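Long-range contacts in protein translation elongation factor 1A (Methanosarcina mazei, PDB 3WND), which binds cysteinyl-tRNA(Cys) in its GTP-bound form and is probably a SelB-like translation elongation factor: residues 23-28 against 78-83; 114-119 against 150-155; 189-194 against 214-219; 275-280 against 345-350; 300-305 against 352-357. All coordinates share one frame; numbering follows the deposited sequence. Where two conformers were deposited one is given.

Contact 1: residues 23-28 against 78-83; sequences NVAIIG and ITALNI
This is helix-on-strand packing in the buried core of the GTP-binding domain: helix 74-83 packs against the central strand 21-28, running roughly antiparallel to it (153°) with the two short axes 7.4 Å apart at closest. Small residues allow the approach. A25 CB faces A80 CB at 4.2 Å, and the backbones there are close enough for the same methyl to rest on the A80 carbonyl oxygen. L81 fills the next position. With CG beside the backbone N (chi1 -68°), its CD2 branch swings in to 3.8 Å from A25 CB and also meets I27 CD1, tip to tip, at 4.3 Å. L107 of helix 98-109 touches both L81 and I27, closing this apolar group.

The other end of the contact is polar. N23 CB lies 3.7 Å from the I83 carbonyl oxygen, while N23 ND2 gives a hydrogen to a water at 2.8 Å, which in turn donates to I83 O. That amide nitrogen also bonds the carbonyl of G252, so two acceptors fix its rotation.

The chain leaves strand 61-66, passes through helix 74-83 over strand 21-28, and re-enters the sheet as strand 86-91. This beta-alpha-beta crossover belongs to the P-loop GTPase fold, in which strand 21-28 leads directly into the GDP-binding segment S32 to S36.

Contact 2: residues 114-119 against 150-155; sequences HGIIAL and ECISLN
The flat groups that meet here are the peptides of a parallel strand pair, linked N-H to C=O where I117 and L119 alternate with E150, I152 and L154. I116, A118, E150 and I152 project from one face of the resulting sheet; I117, L119, C151 and S153 project from the other. Strands 115-119 and 150-153 are the two ends of a beta-alpha-beta unit whose helix, 127-140, covers the L119 and S153 face.

I117 is held at both its N-H and its carbonyl: its N donates to E150 O, and its O accepts from I152 N, each at 2.8 Å. L119 N reaches I152 O from 40° above that carbonyl's plane, and L154 N bonds L119 O.

On the first face I116 CG2 leans against I152 CD1 at 3.8 Å, and A118 CB meets L154 CD2; helix 167-187 adds R173 and I174 over I116. On the other face C151 SG settles beside I117 CB at 3.8 Å, with L119 CD1 near C151 CB. L154 leads to T156, a GDP-binding residue.

Waters finish both ends. One links G115 O to E150 N, and the other donates to L119 O at 2.9 Å while lying 2.7 Å from S153 OG.

Contact 3: residues 189-194 against 214-219; sequences NSLPAR and VKQGIS
Q216 NE2 donates to P192 O at 2.9 Å, in the plane of both the carbonyl and its own amide and nearly straight (164°). Two backbone bonds follow: R194 N to Q216 O, and K215 N to R194 O at 2.8 Å. Because K215 and Q216 both face R194, strand 207-216 carries a classic beta bulge here.

The aliphatic part of R194 lies obliquely over the Q216 side chain, CD to CD 3.5 Å, with guanidinium and amide planes 72° apart. A water joins R194 NH1 to Q216 OE1, while NE and NH2 form salt bridges with E277 and D350. The L191 side chain crosses that of Q216 at about a right angle and brings CB to 3.5 Å from NE2. Replacing Q216 by an alanine would probably leave P192 O without its amide donor and open a gap between L191 and R194.

Further out, G217 sits so close under L191 O (CA to O 3.0 Å) that a side chain would collide with it. A second water bridges L191 O to I218 N, and I218 CG1 packs on N189 CB at 3.8 Å. The anchorage is thus mixed: the Q216 amide, water and backbone N-H groups take up the linker's carbonyls, while the R194 guanidinium carries charge onward to the third domain.

Contact 4: residues 275-280 against 345-350; sequences DKEIVT and AYSKQD
I278 lies over one face of the Y346 ring, its CB 4.0 Å above the plane and displaced toward the rim, a CH-pi contact in which CG2 also comes to 3.6 Å from CZ. Chi1 of 56° puts the Y346 ring between its own backbone N and carbonyl carbon, folded back along the neighbouring strand so that OH arrives at T280. There T280 OG1 stands at the ring edge, in plane, 2.6 Å from Y346 OH, and the threonine oxygen has a further bond to D282 O.

Behind the ring the backbones pair: I278 N to Y346 O at 2.7 Å, and Y346 N to I278 O at 2.9 Å. I278 CD1 extends past them to K348 CG.

E277 bends at chi2 to bring its carboxylate alongside S347, whose hydroxyl donates to OE1 at 2.7 Å from 43° above the carboxylate plane. The other oxygen, OE2, bonds S274 OG and pairs with R194. D350 N to S347 O closes the type I turn, and D350 OD2, which also pairs with R194, accepts from S347 N at 3.0 Å.

Strand 278-280, just after the second domain's last strand, thus pairs with 343-346 of the third, a short antiparallel joint between the two beta barrels of an EF-Tu-like factor.

Contact 5: residues 300-305 against 352-357; sequences SVLHLF and FLLANL
With chi1 at 177°, L304 turns CG away from its backbone N and straddles the edge of the F352 ring, whose own CG sits beside its backbone N (chi1 -76°). L304 CD1 comes to 3.6 Å from F352 CD1, while CG lies in the ring plane and CD2 touches the same edge. L354 CD2 approaches L304 CB at 4.0 Å from the adjoining strand. An alanine in place of L304 would probably open a gap at the F352 edge and leave that ring freer to tilt.

On the opposite face of the sheet F305 CB meets L353 CB, and the edge of its ring carries CE2 to 3.9 Å from A355 CB, with L353 O also in the ring plane. Farther along, L357 lays CD1 over a face of the H303 imidazole, 3.6 Å above it and shifted toward the rim; H303 NE2 bonds a citrate probably left from crystallisation.

Four backbone bonds link the antiparallel strands 301-306 and 352-355, the shortest from H303 N to A355 O at 2.7 Å. F305 N to L353 O is almost straight (173°). Backbone hydrogen bonding therefore sets the register of this barrel wall, and on both sides of it the side chains add apolar contacts.

In the fold
Contacts 1 and 2 share the sheet of the GTP-binding domain, centres 15 Å apart, and both approach the GDP site: the side chain of I27 is about 5 Å from that of R34, and L154's about 7 Å from G33. Contact 1 also reaches the other domains. N82 O accepts a probable hydrogen bond from K215 NZ of contact 3 at 2.8 Å, and I78 CD1 packs on L353 CD1 of contact 5 at 3.6 Å. R194 joins contact 3 to contact 4 with two salt bridges, NE to E277 OE2 and NH2 to D350 OD2, each 2.9 Å. Y346 and F352, edge-to-face, connect contacts 4 and 5, while contact 2 lies about 35 Å from contact 4, centre to centre.

Contact 1: residues 23-28 against 78-83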
# COMPACT_ATOMS: atom_id res chain seq x y z
N ASN A 23 5.47 -2.10 -8.33
CA ASN A 23 5.68 -1.50 -7.00
C ASN A 23 5.27 -2.56 -6.01
O ASN A 23 4.13 -3.08 -6.02
CB ASN A 23 4.80 -0.27 -6.87
CG ASN A 23 5.19 0.79 -7.86
OD1 ASN A 23 6.40 1.07 -8.05
ND2 ASN A 23 4.21 1.30 -8.60
N VAL A 24 6.25 -2.94 -5.18
CA VAL A 24 6.13 -4.14 -4.31
C VAL A 24 6.30 -3.71 -2.85
O VAL A 24 7.19 -2.93 -2.51
CB VAL A 24 7.23 -5.18 -4.75
CG1 VAL A 24 7.13 -6.43 -3.86
CG2 VAL A 24 7.12 -5.54 -6.24
N ALA A 25 5.38 -4.12 -2.01
CA ALA A 25 5.48 -3.93 -0.56
C ALA A 25 6.06 -5.13 0.09
O ALA A 25 5.63 -6.25 -0.14
CB ALA A 25 4.09 -3.74 -0.00
N ILE A 26 7.11 -4.92 0.87
CA ILE A 26 7.72 -6.06 1.64
C ILE A 26 7.31 -5.83 3.08
O ILE A 26 7.64 -4.78 3.70
CB ILE A 26 9.29 -6.15 1.53
CG1 ILE A 26 9.83 -6.08 0.07
CG2 ILE A 26 9.79 -7.37 2.33
CD1 ILE A 26 9.35 -7.13 -0.89
N ILE A 27 6.54 -6.79 3.61
CA ILE A 27 5.92 -6.62 4.89
C ILE A 27 6.08 -7.87 5.75
O ILE A 27 6.39 -9.00 5.25
CB ILE A 27 4.40 -6.26 4.75
CG1 ILE A 27 3.61 -7.45 4.15
CG2 ILE A 27 4.19 -4.93 3.92
CD1 ILE A 27 2.07 -7.30 4.33
N GLY A 28 5.78 -7.72 7.00
CA GLY A 28 5.61 -8.83 7.93
C GLY A 28 6.06 -8.54 9.32
O GLY A 28 6.40 -7.36 9.66
N ILE A 78 0.11 0.38 6.00
CA ILE A 78 -0.98 0.71 5.09
C ILE A 78 -0.47 1.62 3.99
O ILE A 78 -0.91 1.53 2.87
CB ILE A 78 -2.20 1.26 5.83
CG1 ILE A 78 -2.71 0.23 6.89
CG2 ILE A 78 -3.25 1.71 4.77
CD1 ILE A 78 -3.00 -1.15 6.27
N THR A 79 0.47 2.53 4.30
CA THR A 79 1.09 3.34 3.21
C THR A 79 1.81 2.44 2.22
O THR A 79 1.61 2.61 1.01
CB THR A 79 2.08 4.38 3.82
OG1 THR A 79 1.39 5.26 4.72
CG2 THR A 79 2.77 5.19 2.71
N ALA A 80 2.65 1.48 2.70
CA ALA A 80 3.35 0.61 1.79
C ALA A 80 2.36 -0.14 0.91
O ALA A 80 2.57 -0.27 -0.27
CB ALA A 80 4.13 -0.41 2.60
N LEU A 81 1.30 -0.62 1.55
CA LEU A 81 0.30 -1.36 0.78
C LEU A 81 -0.44 -0.51 -0.25
O LEU A 81 -0.68 -0.98 -1.35
CB LEU A 81 -0.70 -2.13 1.64
CG LEU A 81 -0.03 -3.32 2.42
CD1 LEU A 81 -0.95 -4.01 3.38
CD2 LEU A 81 0.64 -4.39 1.45
N ASN A 82 -0.90 0.67 0.13
CA ASN A 82 -1.69 1.47 -0.80
C ASN A 82 -0.88 2.20 -1.85
O ASN A 82 -1.49 2.85 -2.70
CB ASN A 82 -2.57 2.49 0.03
CG ASN A 82 -3.93 1.83 0.56
OD1 ASN A 82 -4.32 0.73 0.08
ND2 ASN A 82 -4.67 2.52 1.48
N ILE A 83 0.46 2.08 -1.84
CA ILE A 83 1.28 2.54 -2.99
C ILE A 83 1.80 1.41 -3.83
O ILE A 83 2.41 1.64 -4.85
CB ILE A 83 2.45 3.49 -2.52
CG1 ILE A 83 3.54 2.74 -1.84
CG2 ILE A 83 1.89 4.71 -1.79
CD1 ILE A 83 4.64 3.73 -1.32
O HOH W 1 1.58 0.94 -7.72

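Contact 2: residues 114-119 against 150-155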
# COMPACT_ATOMS: atom_id res chain seq x y z
N HIS A 114 -2.73 -9.40 -5.26
CA HIS A 114 -1.54 -10.01 -5.87
C HIS A 114 -0.48 -10.03 -4.80
O HIS A 114 -0.11 -9.00 -4.23
CB HIS A 114 -1.08 -9.04 -6.94
CG HIS A 114 -2.00 -8.94 -8.05
ND1 HIS A 114 -2.15 -9.99 -8.93
CD2 HIS A 114 -2.79 -7.92 -8.51
CE1 HIS A 114 -3.02 -9.67 -9.88
NE2 HIS A 114 -3.42 -8.39 -9.65
N GLY A 115 0.03 -11.22 -4.49
CA GLY A 115 1.07 -11.35 -3.47
C GLY A 115 1.78 -12.70 -3.54
O GLY A 115 1.46 -13.60 -4.39
N ILE A 116 2.76 -12.78 -2.64
CA ILE A 116 3.66 -13.92 -2.50
C ILE A 116 3.99 -13.99 -1.01
O ILE A 116 4.10 -12.96 -0.34
CB ILE A 116 4.99 -13.72 -3.26
CG1 ILE A 116 4.67 -13.33 -4.69
CG2 ILE A 116 5.87 -15.01 -3.19
CD1 ILE A 116 5.93 -12.80 -5.47
N ILE A 117 4.05 -15.23 -0.48
CA ILE A 117 4.57 -15.47 0.85
C ILE A 117 6.02 -15.81 0.77
O ILE A 117 6.34 -16.86 0.13
CB ILE A 117 3.73 -16.51 1.63
CG1 ILE A 117 2.29 -15.92 1.83
CG2 ILE A 117 4.34 -16.79 3.00
CD1 ILE A 117 1.28 -16.84 2.50
N ALA A 118 6.90 -15.04 1.41
CA ALA A 118 8.32 -15.41 1.46
C ALA A 118 8.58 -16.08 2.80
O ALA A 118 8.40 -15.44 3.85
CB ALA A 118 9.17 -14.16 1.32
N LEU A 119 8.96 -17.35 2.76
CA LEU A 119 9.27 -18.09 3.95
C LEU A 119 10.79 -17.90 4.18
O LEU A 119 11.61 -18.58 3.64
CB LEU A 119 8.92 -19.59 3.81
CG LEU A 119 7.42 -19.88 3.72
CD1 LEU A 119 7.16 -21.43 3.63
CD2 LEU A 119 6.64 -19.17 4.83
N GLU A 150 1.67 -18.05 -3.81
CA GLU A 150 2.77 -19.01 -3.70
C GLU A 150 3.57 -18.71 -2.39
O GLU A 150 3.63 -17.57 -1.93
CB GLU A 150 3.68 -18.87 -4.90
CG GLU A 150 3.06 -19.34 -6.18
CD GLU A 150 4.02 -19.37 -7.36
OE1 GLU A 150 5.26 -19.25 -7.17
OE2 GLU A 150 3.53 -19.49 -8.50
N CYS A 151 4.11 -19.76 -1.78
CA CYS A 151 5.04 -19.68 -0.64
C CYS A 151 6.41 -20.13 -1.18
O CYS A 151 6.59 -21.25 -1.69
CB CYS A 151 4.62 -20.59 0.49
SG CYS A 151 2.95 -20.16 0.97
N ILE A 152 7.37 -19.23 -1.07
CA ILE A 152 8.72 -19.48 -1.58
C ILE A 152 9.68 -19.45 -0.42
O ILE A 152 9.82 -18.41 0.26
CB ILE A 152 9.10 -18.34 -2.61
CG1 ILE A 152 8.11 -18.50 -3.83
CG2 ILE A 152 10.56 -18.61 -3.12
CD1 ILE A 152 8.25 -17.42 -4.83
N SER A 153 10.38 -20.56 -0.19
CA SER A 153 11.36 -20.59 0.91
C SER A 153 12.68 -19.94 0.40
O SER A 153 13.17 -20.30 -0.70
CB SER A 153 11.65 -22.08 1.16
OG SER A 153 12.66 -22.19 2.15
N LEU A 154 13.26 -19.06 1.19
CA LEU A 154 14.47 -18.33 0.72
C LEU A 154 15.30 -17.83 1.89
O LEU A 154 14.84 -17.84 3.03
CB LEU A 154 14.02 -17.11 -0.17
CG LEU A 154 13.17 -15.99 0.50
CD1 LEU A 154 14.03 -15.01 1.26
CD2 LEU A 154 12.38 -15.23 -0.62
N ASN A 155 16.54 -17.38 1.61
CA ASN A 155 17.27 -16.63 2.61
C ASN A 155 18.10 -15.59 1.81
O ASN A 155 18.20 -15.68 0.59
CB ASN A 155 18.23 -17.58 3.46
CG ASN A 155 19.33 -18.23 2.60
OD1 ASN A 155 20.26 -17.51 2.12
ND2 ASN A 155 19.28 -19.57 2.38
O HOH W 2 1.98 -15.80 -5.66
O HOH W 3 12.24 -21.28 4.63

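Contact 3: residues 189-194 against 214-219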
# COMPACT_ATOMS: atom_id res chain seq x y z
N ASN A 189 -5.77 3.31 -17.73
CA ASN A 189 -5.16 4.52 -18.36
C ASN A 189 -6.25 5.43 -18.90
O ASN A 189 -5.98 6.62 -19.03
CB ASN A 189 -4.25 4.11 -19.52
CG ASN A 189 -2.90 3.57 -19.03
OD1 ASN A 189 -2.59 3.54 -17.83
ND2 ASN A 189 -2.11 3.07 -20.00
N SER A 190 -7.43 4.84 -19.28
CA SER A 190 -8.52 5.67 -19.91
C SER A 190 -9.28 6.50 -18.88
O SER A 190 -10.11 7.33 -19.27
CB SER A 190 -9.47 4.76 -20.67
OG SER A 190 -9.88 3.70 -19.86
N LEU A 191 -9.03 6.28 -17.57
CA LEU A 191 -9.73 7.03 -16.52
C LEU A 191 -9.09 8.41 -16.30
O LEU A 191 -7.92 8.64 -16.74
CB LEU A 191 -9.68 6.28 -15.20
CG LEU A 191 -10.42 4.93 -15.16
CD1 LEU A 191 -10.26 4.20 -13.87
CD2 LEU A 191 -11.94 5.08 -15.42
N PRO A 192 -9.81 9.34 -15.66
CA PRO A 192 -9.14 10.60 -15.25
C PRO A 192 -7.96 10.34 -14.34
O PRO A 192 -8.04 9.44 -13.50
CB PRO A 192 -10.24 11.35 -14.54
CG PRO A 192 -11.54 10.83 -15.17
CD PRO A 192 -11.27 9.32 -15.43
N ALA A 193 -6.85 11.05 -14.56
CA ALA A 193 -5.69 10.84 -13.74
C ALA A 193 -5.87 11.14 -12.25
O ALA A 193 -6.49 12.17 -11.85
CB ALA A 193 -4.50 11.70 -14.22
N ARG A 194 -5.32 10.25 -11.41
CA ARG A 194 -5.17 10.56 -9.99
C ARG A 194 -3.79 10.13 -9.57
O ARG A 194 -3.36 9.01 -9.98
CB ARG A 194 -6.18 9.76 -9.10
CG ARG A 194 -7.61 9.96 -9.54
CD ARG A 194 -8.55 9.10 -8.67
NE ARG A 194 -8.67 9.59 -7.29
CZ ARG A 194 -8.82 8.77 -6.21
NH1 ARG A 194 -8.64 7.41 -6.28
NH2 ARG A 194 -9.05 9.31 -5.00
N VAL A 214 0.98 7.06 -9.72
CA VAL A 214 -0.27 7.32 -10.48
C VAL A 214 -1.21 6.09 -10.25
O VAL A 214 -0.83 4.95 -10.56
CB VAL A 214 0.05 7.40 -11.98
CG1 VAL A 214 -1.23 7.71 -12.81
CG2 VAL A 214 1.12 8.51 -12.24
N LYS A 215 -2.36 6.39 -9.64
CA LYS A 215 -3.33 5.36 -9.25
C LYS A 215 -4.20 4.95 -10.44
O LYS A 215 -4.61 3.81 -10.52
CB LYS A 215 -4.15 5.80 -8.08
CG LYS A 215 -3.37 6.05 -6.77
CD LYS A 215 -2.72 4.78 -6.15
CE LYS A 215 -3.72 3.71 -5.68
NZ LYS A 215 -3.19 2.52 -4.87
N GLN A 216 -4.50 5.90 -11.31
CA GLN A 216 -5.32 5.66 -12.49
C GLN A 216 -5.02 6.78 -13.50
O GLN A 216 -4.51 7.89 -13.09
CB GLN A 216 -6.83 5.55 -12.15
CG GLN A 216 -7.37 6.85 -11.59
CD GLN A 216 -8.85 6.77 -11.29
OE1 GLN A 216 -9.27 5.94 -10.49
NE2 GLN A 216 -9.63 7.65 -11.94
N GLY A 217 -5.40 6.54 -14.75
CA GLY A 217 -5.25 7.50 -15.82
C GLY A 217 -3.80 7.58 -16.27
O GLY A 217 -2.97 6.72 -15.98
N ILE A 218 -3.53 8.64 -17.02
CA ILE A 218 -2.16 8.94 -17.46
C ILE A 218 -1.92 10.39 -17.10
O ILE A 218 -2.61 11.28 -17.60
CB ILE A 218 -1.93 8.74 -18.98
CG1 ILE A 218 -2.31 7.32 -19.38
CG2 ILE A 218 -0.45 9.07 -19.35
CD1 ILE A 218 -2.09 6.98 -20.85
N SER A 219 -0.93 10.64 -16.21
CA SER A 219 -0.63 12.03 -15.85
C SER A 219 0.35 12.57 -16.90
O SER A 219 1.21 11.86 -17.38
CB SER A 219 0.01 12.07 -14.43
OG SER A 219 0.38 13.35 -14.08
O HOH W 4 -5.86 10.13 -17.67
O HOH W 5 -7.67 5.71 -8.30

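Contact 4: residues 275-280 against 345-350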
# COMPACT_ATOMS: atom_id res chain seq x y z
N ASP A 275 -8.25 16.14 -10.84
CA ASP A 275 -9.13 17.33 -11.18
C ASP A 275 -10.28 17.47 -10.19
O ASP A 275 -10.87 18.53 -10.07
CB ASP A 275 -9.68 17.14 -12.58
CG ASP A 275 -8.66 17.43 -13.65
OD1 ASP A 275 -7.63 18.07 -13.38
OD2 ASP A 275 -8.94 17.09 -14.79
N LYS A 276 -10.66 16.38 -9.50
CA LYS A 276 -11.81 16.49 -8.57
C LYS A 276 -11.69 15.36 -7.52
O LYS A 276 -11.54 14.16 -7.85
CB LYS A 276 -13.12 16.28 -9.38
CG LYS A 276 -14.36 16.28 -8.55
CD LYS A 276 -14.50 17.56 -7.69
CE LYS A 276 -15.86 17.67 -6.97
NZ LYS A 276 -16.09 16.56 -5.98
N GLU A 277 -11.86 15.71 -6.26
CA GLU A 277 -11.97 14.74 -5.17
C GLU A 277 -12.99 15.17 -4.21
O GLU A 277 -13.25 16.40 -4.11
CB GLU A 277 -10.60 14.62 -4.36
CG GLU A 277 -9.44 14.10 -5.25
CD GLU A 277 -9.64 12.67 -5.71
OE1 GLU A 277 -10.29 11.90 -4.96
OE2 GLU A 277 -9.15 12.36 -6.82
N ILE A 278 -13.56 14.21 -3.47
CA ILE A 278 -14.45 14.59 -2.33
C ILE A 278 -13.55 15.04 -1.17
O ILE A 278 -12.52 14.44 -0.91
CB ILE A 278 -15.32 13.36 -1.86
CG1 ILE A 278 -16.15 12.87 -3.05
CG2 ILE A 278 -16.22 13.69 -0.63
CD1 ILE A 278 -16.82 11.51 -2.92
N VAL A 279 -13.95 16.12 -0.49
CA VAL A 279 -13.22 16.51 0.69
C VAL A 279 -14.22 16.67 1.82
O VAL A 279 -15.17 17.44 1.74
CB VAL A 279 -12.44 17.83 0.52
CG1 VAL A 279 -11.85 18.23 1.84
CG2 VAL A 279 -11.37 17.70 -0.57
N THR A 280 -14.07 15.88 2.88
CA THR A 280 -14.99 15.99 4.05
C THR A 280 -14.20 15.74 5.33
O THR A 280 -13.02 15.29 5.31
CB THR A 280 -16.17 14.96 3.96
OG1 THR A 280 -15.69 13.57 3.95
CG2 THR A 280 -17.07 15.17 2.75
N ALA A 345 -9.23 13.83 1.65
CA ALA A 345 -9.63 13.72 0.21
C ALA A 345 -9.79 12.29 -0.22
O ALA A 345 -8.97 11.46 0.13
CB ALA A 345 -8.55 14.33 -0.73
N TYR A 346 -10.84 12.05 -0.98
CA TYR A 346 -11.04 10.67 -1.47
C TYR A 346 -12.09 10.69 -2.59
O TYR A 346 -12.82 11.71 -2.78
CB TYR A 346 -11.53 9.74 -0.29
CG TYR A 346 -12.76 10.20 0.39
CD1 TYR A 346 -14.03 9.71 0.03
CD2 TYR A 346 -12.68 11.18 1.40
CE1 TYR A 346 -15.23 10.19 0.67
CE2 TYR A 346 -13.82 11.68 2.01
CZ TYR A 346 -15.09 11.17 1.67
OH TYR A 346 -16.20 11.67 2.28
N SER A 347 -12.12 9.62 -3.35
CA SER A 347 -13.18 9.36 -4.31
C SER A 347 -13.90 8.07 -3.80
O SER A 347 -13.35 7.33 -2.96
CB SER A 347 -12.58 9.20 -5.76
OG SER A 347 -12.25 10.53 -6.18
N LYS A 348 -15.04 7.76 -4.38
CA LYS A 348 -15.87 6.65 -3.84
C LYS A 348 -15.21 5.30 -4.09
O LYS A 348 -15.53 4.34 -3.39
CB LYS A 348 -17.27 6.70 -4.42
CG LYS A 348 -17.96 7.92 -3.89
CD LYS A 348 -19.45 7.78 -3.79
CE LYS A 348 -19.92 8.97 -2.98
NZ LYS A 348 -20.95 8.61 -1.95
N GLN A 349 -14.29 5.23 -5.05
CA GLN A 349 -13.60 3.98 -5.32
C GLN A 349 -12.59 3.63 -4.20
O GLN A 349 -11.97 2.60 -4.22
CB GLN A 349 -12.90 3.96 -6.70
CG GLN A 349 -11.74 5.00 -6.89
CD GLN A 349 -12.26 6.22 -7.56
OE1 GLN A 349 -13.39 6.59 -7.34
NE2 GLN A 349 -11.43 6.89 -8.36
N ASP A 350 -12.29 4.59 -3.35
CA ASP A 350 -11.21 4.39 -2.37
C ASP A 350 -11.72 3.60 -1.18
O ASP A 350 -12.70 3.95 -0.55
CB ASP A 350 -10.64 5.74 -1.85
CG ASP A 350 -9.90 6.51 -2.88
OD1 ASP A 350 -9.37 5.98 -3.83
OD2 ASP A 350 -9.83 7.74 -2.68

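Contact 5: residues 300-305 against 352-357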
# COMPACT_ATOMS: atom_id res chain seq x y z
N SER A 300 -17.49 5.56 20.41
CA SER A 300 -16.13 5.02 20.53
C SER A 300 -15.18 5.54 19.44
O SER A 300 -15.62 6.15 18.40
CB SER A 300 -16.14 3.50 20.45
OG SER A 300 -16.36 3.11 19.08
N VAL A 301 -13.89 5.25 19.66
CA VAL A 301 -12.74 5.80 18.92
C VAL A 301 -12.16 4.78 17.94
O VAL A 301 -11.88 3.60 18.31
CB VAL A 301 -11.64 6.30 19.89
CG1 VAL A 301 -10.47 6.86 19.11
CG2 VAL A 301 -12.23 7.35 20.86
N LEU A 302 -11.99 5.21 16.70
CA LEU A 302 -11.36 4.29 15.70
C LEU A 302 -10.28 5.09 14.99
O LEU A 302 -10.16 6.32 15.23
CB LEU A 302 -12.37 3.67 14.72
CG LEU A 302 -13.38 2.68 15.31
CD1 LEU A 302 -14.50 2.43 14.31
CD2 LEU A 302 -12.78 1.37 15.82
N HIS A 303 -9.45 4.42 14.19
CA HIS A 303 -8.52 5.12 13.35
C HIS A 303 -8.90 4.81 11.95
O HIS A 303 -9.20 3.65 11.61
CB HIS A 303 -7.08 4.66 13.61
CG HIS A 303 -6.11 5.75 13.54
ND1 HIS A 303 -6.01 6.75 14.50
CD2 HIS A 303 -5.07 5.99 12.60
CE1 HIS A 303 -5.05 7.62 14.12
NE2 HIS A 303 -4.43 7.11 13.00
N LEU A 304 -8.96 5.84 11.10
CA LEU A 304 -9.42 5.66 9.73
C LEU A 304 -8.25 5.83 8.75
O LEU A 304 -7.43 6.78 8.85
CB LEU A 304 -10.52 6.71 9.42
CG LEU A 304 -11.13 6.79 8.01
CD1 LEU A 304 -12.54 7.34 8.08
CD2 LEU A 304 -10.25 7.68 7.10
N PHE A 305 -8.16 4.91 7.82
CA PHE A 305 -7.19 5.01 6.71
C PHE A 305 -7.93 5.03 5.38
O PHE A 305 -8.79 4.21 5.12
CB PHE A 305 -6.37 3.70 6.70
CG PHE A 305 -5.54 3.51 7.93
CD1 PHE A 305 -4.22 3.90 7.98
CD2 PHE A 305 -6.14 3.01 9.09
CE1 PHE A 305 -3.50 3.79 9.19
CE2 PHE A 305 -5.41 2.85 10.28
CZ PHE A 305 -4.13 3.24 10.34
N PHE A 352 -11.82 2.36 2.48
CA PHE A 352 -11.45 2.86 3.83
C PHE A 352 -11.15 1.60 4.70
O PHE A 352 -11.82 0.59 4.63
CB PHE A 352 -12.64 3.54 4.48
CG PHE A 352 -12.94 4.93 3.93
CD1 PHE A 352 -12.65 6.05 4.69
CD2 PHE A 352 -13.57 5.09 2.67
CE1 PHE A 352 -12.99 7.33 4.23
CE2 PHE A 352 -13.82 6.37 2.17
CZ PHE A 352 -13.58 7.50 2.99
N LEU A 353 -10.15 1.73 5.55
CA LEU A 353 -9.90 0.74 6.59
C LEU A 353 -10.09 1.42 7.95
O LEU A 353 -9.77 2.60 8.12
CB LEU A 353 -8.48 0.29 6.59
CG LEU A 353 -8.06 -0.64 5.50
CD1 LEU A 353 -6.59 -1.14 5.79
CD2 LEU A 353 -9.01 -1.83 5.25
N LEU A 354 -10.69 0.70 8.90
CA LEU A 354 -10.83 1.23 10.26
C LEU A 354 -10.07 0.31 11.21
O LEU A 354 -10.13 -0.92 11.08
CB LEU A 354 -12.31 1.13 10.66
CG LEU A 354 -13.21 2.01 9.74
CD1 LEU A 354 -14.69 1.82 10.07
CD2 LEU A 354 -12.81 3.49 9.80
N ALA A 355 -9.42 0.95 12.18
CA ALA A 355 -8.59 0.22 13.14
C ALA A 355 -8.93 0.67 14.54
O ALA A 355 -9.48 1.78 14.74
CB ALA A 355 -7.08 0.41 12.82
N ASN A 356 -8.56 -0.17 15.52
CA ASN A 356 -8.54 0.21 16.94
C ASN A 356 -7.14 0.02 17.43
O ASN A 356 -6.66 -1.09 17.53
CB ASN A 356 -9.58 -0.61 17.77
CG ASN A 356 -9.60 -0.19 19.24
OD1 ASN A 356 -8.61 0.36 19.77
ND2 ASN A 356 -10.65 -0.54 19.93
N LEU A 357 -6.43 1.12 17.57
CA LEU A 357 -5.00 1.05 17.81
C LEU A 357 -4.66 0.45 19.12
O LEU A 357 -3.48 0.16 19.34
CB LEU A 357 -4.34 2.42 17.71
CG LEU A 357 -4.54 3.23 16.44
CD1 LEU A 357 -3.96 4.60 16.49
CD2 LEU A 357 -3.90 2.50 15.28